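Side-chain contacts in coat protein (Leviviridae sp., PDB 6YFR), which assembles into the virus-like particle of a single-stranded RNA bacteriophage and probably encloses the phage genome in the virion: residues A[40-43]-A[44-48]; A[88-91]-A[92-96]. All blocks are in the same frame, centred on the assembly; numbering follows the deposited sequence.

Contact 1: A[40-43]-A[44-48]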
loop_
_atom_site.group_PDB
_atom_site.type_symbol
_atom_site.label_atom_id
_atom_site.label_comp_id
_atom_site.label_asym_id
_atom_site.label_seq_id
_atom_site.Cartn_x
_atom_site.Cartn_y
_atom_site.Cartn_z
ATOM N N SER A 40 -55.234 13.528 -38.725
ATOM C CA SER A 40 -54.030 12.770 -38.410
ATOM C C SER A 40 -54.372 11.389 -37.868
ATOM O O SER A 40 -55.391 11.200 -37.204
ATOM C CB SER A 40 -53.155 13.529 -37.402
ATOM O OG SER A 40 -53.924 13.998 -36.305
ATOM N N ILE A 41 -53.506 10.414 -38.157
ATOM C CA ILE A 41 -53.720 9.050 -37.687
ATOM C C ILE A 41 -52.963 8.838 -36.388
ATOM O O ILE A 41 -51.894 9.416 -36.156
ATOM C CB ILE A 41 -53.302 8.005 -38.743
ATOM C CG1 ILE A 41 -51.887 8.286 -39.259
ATOM C CG2 ILE A 41 -54.313 7.944 -39.874
ATOM C CD1 ILE A 41 -51.357 7.213 -40.187
ATOM N N ASN A 42 -53.536 8.003 -35.529
ATOM C CA ASN A 42 -52.881 7.629 -34.292
ATOM C C ASN A 42 -51.701 6.704 -34.583
ATOM O O ASN A 42 -51.565 6.149 -35.678
ATOM C CB ASN A 42 -53.879 6.952 -33.351
ATOM C CG ASN A 42 -53.367 6.857 -31.930
ATOM O OD1 ASN A 42 -52.399 7.525 -31.565
ATOM N ND2 ASN A 42 -54.011 6.026 -31.120
ATOM N N ALA A 43 -50.832 6.553 -33.582
ATOM C CA ALA A 43 -49.686 5.661 -33.727
ATOM C C ALA A 43 -50.137 4.229 -33.987
ATOM O O ALA A 43 -49.707 3.596 -34.960
ATOM C CB ALA A 43 -48.802 5.736 -32.481
ATOM N N ARG A 44 -51.020 3.706 -33.139
ATOM C CA ARG A 44 -51.553 2.364 -33.337
ATOM C C ARG A 44 -52.601 2.299 -34.441
ATOM O O ARG A 44 -53.163 1.222 -34.669
ATOM C CB ARG A 44 -52.150 1.832 -32.030
ATOM C CG ARG A 44 -51.163 1.780 -30.872
ATOM C CD ARG A 44 -51.781 1.150 -29.629
ATOM N NE ARG A 44 -50.832 1.084 -28.519
ATOM C CZ ARG A 44 -51.102 0.547 -27.332
ATOM N NH1 ARG A 44 -52.297 0.025 -27.094
ATOM N NH2 ARG A 44 -50.176 0.531 -26.382
ATOM N N LYS A 45 -52.873 3.415 -35.122
ATOM C CA LYS A 45 -53.848 3.472 -36.213
ATOM C C LYS A 45 -55.242 3.065 -35.751
ATOM O O LYS A 45 -56.023 2.503 -36.524
ATOM C CB LYS A 45 -53.412 2.611 -37.401
ATOM C CG LYS A 45 -52.065 2.996 -37.997
ATOM C CD LYS A 45 -51.858 2.298 -39.330
ATOM C CE LYS A 45 -52.123 0.807 -39.205
ATOM N NZ LYS A 45 -52.090 0.114 -40.522
ATOM N N SER A 46 -55.562 3.339 -34.488
ATOM C CA SER A 46 -56.899 3.070 -33.980
ATOM C C SER A 46 -57.846 4.241 -34.202
ATOM O O SER A 46 -59.028 4.026 -34.489
ATOM C CB SER A 46 -56.841 2.722 -32.490
ATOM O OG SER A 46 -56.183 3.733 -31.747
ATOM N N ASN A 47 -57.350 5.473 -34.098
ATOM C CA ASN A 47 -58.176 6.659 -34.250
ATOM C C ASN A 47 -57.630 7.542 -35.361
ATOM O O ASN A 47 -56.423 7.587 -35.603
ATOM C CB ASN A 47 -58.237 7.487 -32.954
ATOM C CG ASN A 47 -58.970 6.778 -31.837
ATOM O OD1 ASN A 47 -59.750 5.856 -32.073
ATOM N ND2 ASN A 47 -58.731 7.215 -30.606
ATOM N N ILE A 48 -58.535 8.252 -36.029
ATOM C CA ILE A 48 -58.181 9.431 -36.809
ATOM C C ILE A 48 -58.689 10.641 -36.043
ATOM O O ILE A 48 -59.868 10.707 -35.678
ATOM C CB ILE A 48 -58.757 9.397 -38.232
ATOM C CG1 ILE A 48 -58.041 8.335 -39.063
ATOM C CG2 ILE A 48 -58.588 10.750 -38.901
ATOM C CD1 ILE A 48 -58.475 8.309 -40.512
#

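Contact 2: A[88-91]-A[92-96]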
loop_
_atom_site.group_PDB
_atom_site.type_symbol
_atom_site.label_atom_id
_atom_site.label_comp_id
_atom_site.label_asym_id
_atom_site.label_seq_id
_atom_site.Cartn_x
_atom_site.Cartn_y
_atom_site.Cartn_z
ATOM N N THR A 88 -71.267 -1.149 -35.721
ATOM C CA THR A 88 -71.812 -0.339 -36.802
ATOM C C THR A 88 -72.452 0.955 -36.315
ATOM O O THR A 88 -72.798 1.802 -37.145
ATOM C CB THR A 88 -72.835 -1.151 -37.600
ATOM O OG1 THR A 88 -73.945 -1.483 -36.758
ATOM C CG2 THR A 88 -72.197 -2.433 -38.121
ATOM N N ASP A 89 -72.613 1.132 -35.000
ATOM C CA ASP A 89 -73.157 2.376 -34.468
ATOM C C ASP A 89 -72.153 3.520 -34.492
ATOM O O ASP A 89 -72.540 4.655 -34.198
ATOM C CB ASP A 89 -73.633 2.186 -33.024
ATOM C CG ASP A 89 -74.741 1.166 -32.902
ATOM O OD1 ASP A 89 -75.402 0.887 -33.917
ATOM O OD2 ASP A 89 -74.956 0.646 -31.786
ATOM N N VAL A 90 -70.888 3.251 -34.827
ATOM C CA VAL A 90 -69.835 4.245 -34.637
ATOM C C VAL A 90 -70.118 5.504 -35.450
ATOM O O VAL A 90 -69.944 6.623 -34.958
ATOM C CB VAL A 90 -68.461 3.640 -34.979
ATOM C CG1 VAL A 90 -67.401 4.727 -35.055
ATOM C CG2 VAL A 90 -68.072 2.608 -33.932
ATOM N N ALA A 91 -70.572 5.347 -36.694
ATOM C CA ALA A 91 -70.789 6.515 -37.544
ATOM C C ALA A 91 -71.912 7.395 -37.005
ATOM O O ALA A 91 -71.735 8.609 -36.820
ATOM C CB ALA A 91 -71.090 6.073 -38.975
ATOM N N ALA A 92 -73.080 6.796 -36.752
ATOM C CA ALA A 92 -74.205 7.568 -36.240
ATOM C C ALA A 92 -73.884 8.188 -34.889
ATOM O O ALA A 92 -74.301 9.318 -34.608
ATOM C CB ALA A 92 -75.448 6.685 -36.135
ATOM N N ARG A 93 -73.138 7.477 -34.043
ATOM C CA ARG A 93 -72.822 8.017 -32.728
ATOM C C ARG A 93 -71.782 9.127 -32.800
ATOM O O ARG A 93 -71.856 10.074 -32.015
ATOM C CB ARG A 93 -72.358 6.898 -31.794
ATOM C CG ARG A 93 -73.446 5.875 -31.445
ATOM C CD ARG A 93 -74.686 6.514 -30.814
ATOM N NE ARG A 93 -75.659 6.969 -31.806
ATOM C CZ ARG A 93 -76.583 6.190 -32.357
ATOM N NH1 ARG A 93 -76.666 4.910 -32.013
ATOM N NH2 ARG A 93 -77.422 6.690 -33.255
ATOM N N THR A 94 -70.820 9.047 -33.726
ATOM C CA THR A 94 -69.915 10.174 -33.936
ATOM C C THR A 94 -70.683 11.395 -34.423
ATOM O O THR A 94 -70.408 12.526 -33.996
ATOM C CB THR A 94 -68.815 9.800 -34.932
ATOM O OG1 THR A 94 -69.403 9.202 -36.094
ATOM C CG2 THR A 94 -67.825 8.823 -34.311
ATOM N N VAL A 95 -71.658 11.182 -35.311
ATOM C CA VAL A 95 -72.517 12.284 -35.742
ATOM C C VAL A 95 -73.254 12.877 -34.546
ATOM O O VAL A 95 -73.320 14.103 -34.377
ATOM C CB VAL A 95 -73.497 11.811 -36.829
ATOM C CG1 VAL A 95 -74.595 12.840 -37.029
ATOM C CG2 VAL A 95 -72.758 11.561 -38.131
ATOM N N ASP A 96 -73.815 12.011 -33.699
ATOM C CA ASP A 96 -74.539 12.484 -32.522
ATOM C C ASP A 96 -73.621 13.260 -31.585
ATOM O O ASP A 96 -74.030 14.267 -30.998
ATOM C CB ASP A 96 -75.182 11.304 -31.789
ATOM C CG ASP A 96 -76.298 10.660 -32.588
ATOM O OD1 ASP A 96 -76.825 11.322 -33.509
ATOM O OD2 ASP A 96 -76.651 9.494 -32.292
#

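Contact 1: A[40-43]-A[44-48]
I41 and I48 face each other as an antiparallel, non-hydrogen-bonded pair, their CA atoms 4.6 Å apart, where strand 34-41 turns back into strand 47-59. This is the tip of a beta hairpin in the antiparallel coat-protein sheet. One residue further out, N42 N donates to N47 O over 2.9 Å. The loop then closes through a type I turn over N42 to K45, whose N42 O to K45 N bond is weak, and K45 itself takes up a left-handed helical conformation. The two isoleucines project from the same face of the sheet and cross at a slant, with I41 CG2 3.8 Å from I48 CG1. Both branches lie anti to their own carbonyl carbons, which turns these two carbons toward each other. Along the backbone, S40 O approaches I48 CA in a CA-H...O contact of 3.3 Å. I48 is buried, packing on G115 of a second subunit, and its backbone is bonded to L81, which joins the hairpin to the adjacent strand 70-82. I41, more open to solvent, touches L15 of a neighbouring loop. The side-chain hydrogen bonds of the loop come from N42. Its CG stands anti to the backbone N (chi1 -165°), swinging the amide across the mouth of the turn. There OD1 accepts a weak bond from A43 N, while on the other branch ND2 reaches S46 OG at 3.2 Å, the hydroxyl lying within 10° of the amide plane.

Contact 2: A[88-91]-A[92-96]
The side chains of V90 and T94 meet at a slant one turn apart in the first part of helix 90-107, where the backbone bonds are regular: R93 N to D89 O at 2.9 Å, T94 N to V90 O and V95 N to A91 O. This is the close-knit side. T94 CG2 sits 4.2 Å from V90 CG1, and the threonine hydroxyl, placed between its own N and carbonyl carbon (chi1 49°), folds back on the preceding turn. T94 OG1 is 2.9 Å from V90 O but also beside A91 O, and which carbonyl takes its single proton is not settled. The flank of D89 and R93 is looser. D89 CB touches R93 CG at 4.0 Å, yet D89 OD2 stays 4.6 Å from R93 NH1, beyond a salt bridge. Bent at chi2 and chi3, the arginine runs instead to D96. R93 NE meets D96 OD2 at 2.8 Å on the anti side, tilted well out of the carboxylate plane, and NH2 adds a weak bond. A91 and A92 are solvent-exposed. A second subunit receives this helix: its strands 47-59 and 70-82 put Y56 against R93 and I73 against T94, its helix 109-114 brings R109 to V95, and its chain start, A1 N, bonds D96 OD1.

Overall arrangement
Both contacts are local and near the surface of the chain; I48 is buried in contact 1, T94 and the salt-bridged D96 in contact 2. They share no element: 40-48 turns between two strands of the sheet, whereas 88-96 covers the first turns of the long helix and the residues just before it, and their nearest atoms are about 8 Å apart. In contact 1 neutral side chains do the work, an isoleucine pair and an amide closing a loop; contact 2 relies on repeating helical bonds and an arginine-aspartate salt bridge. Their partners differ too. The hairpin tip meets the second subunit through a single residue, but the helix start is within its reach at seven, consistent with the intertwined dimers of this coat-protein fold.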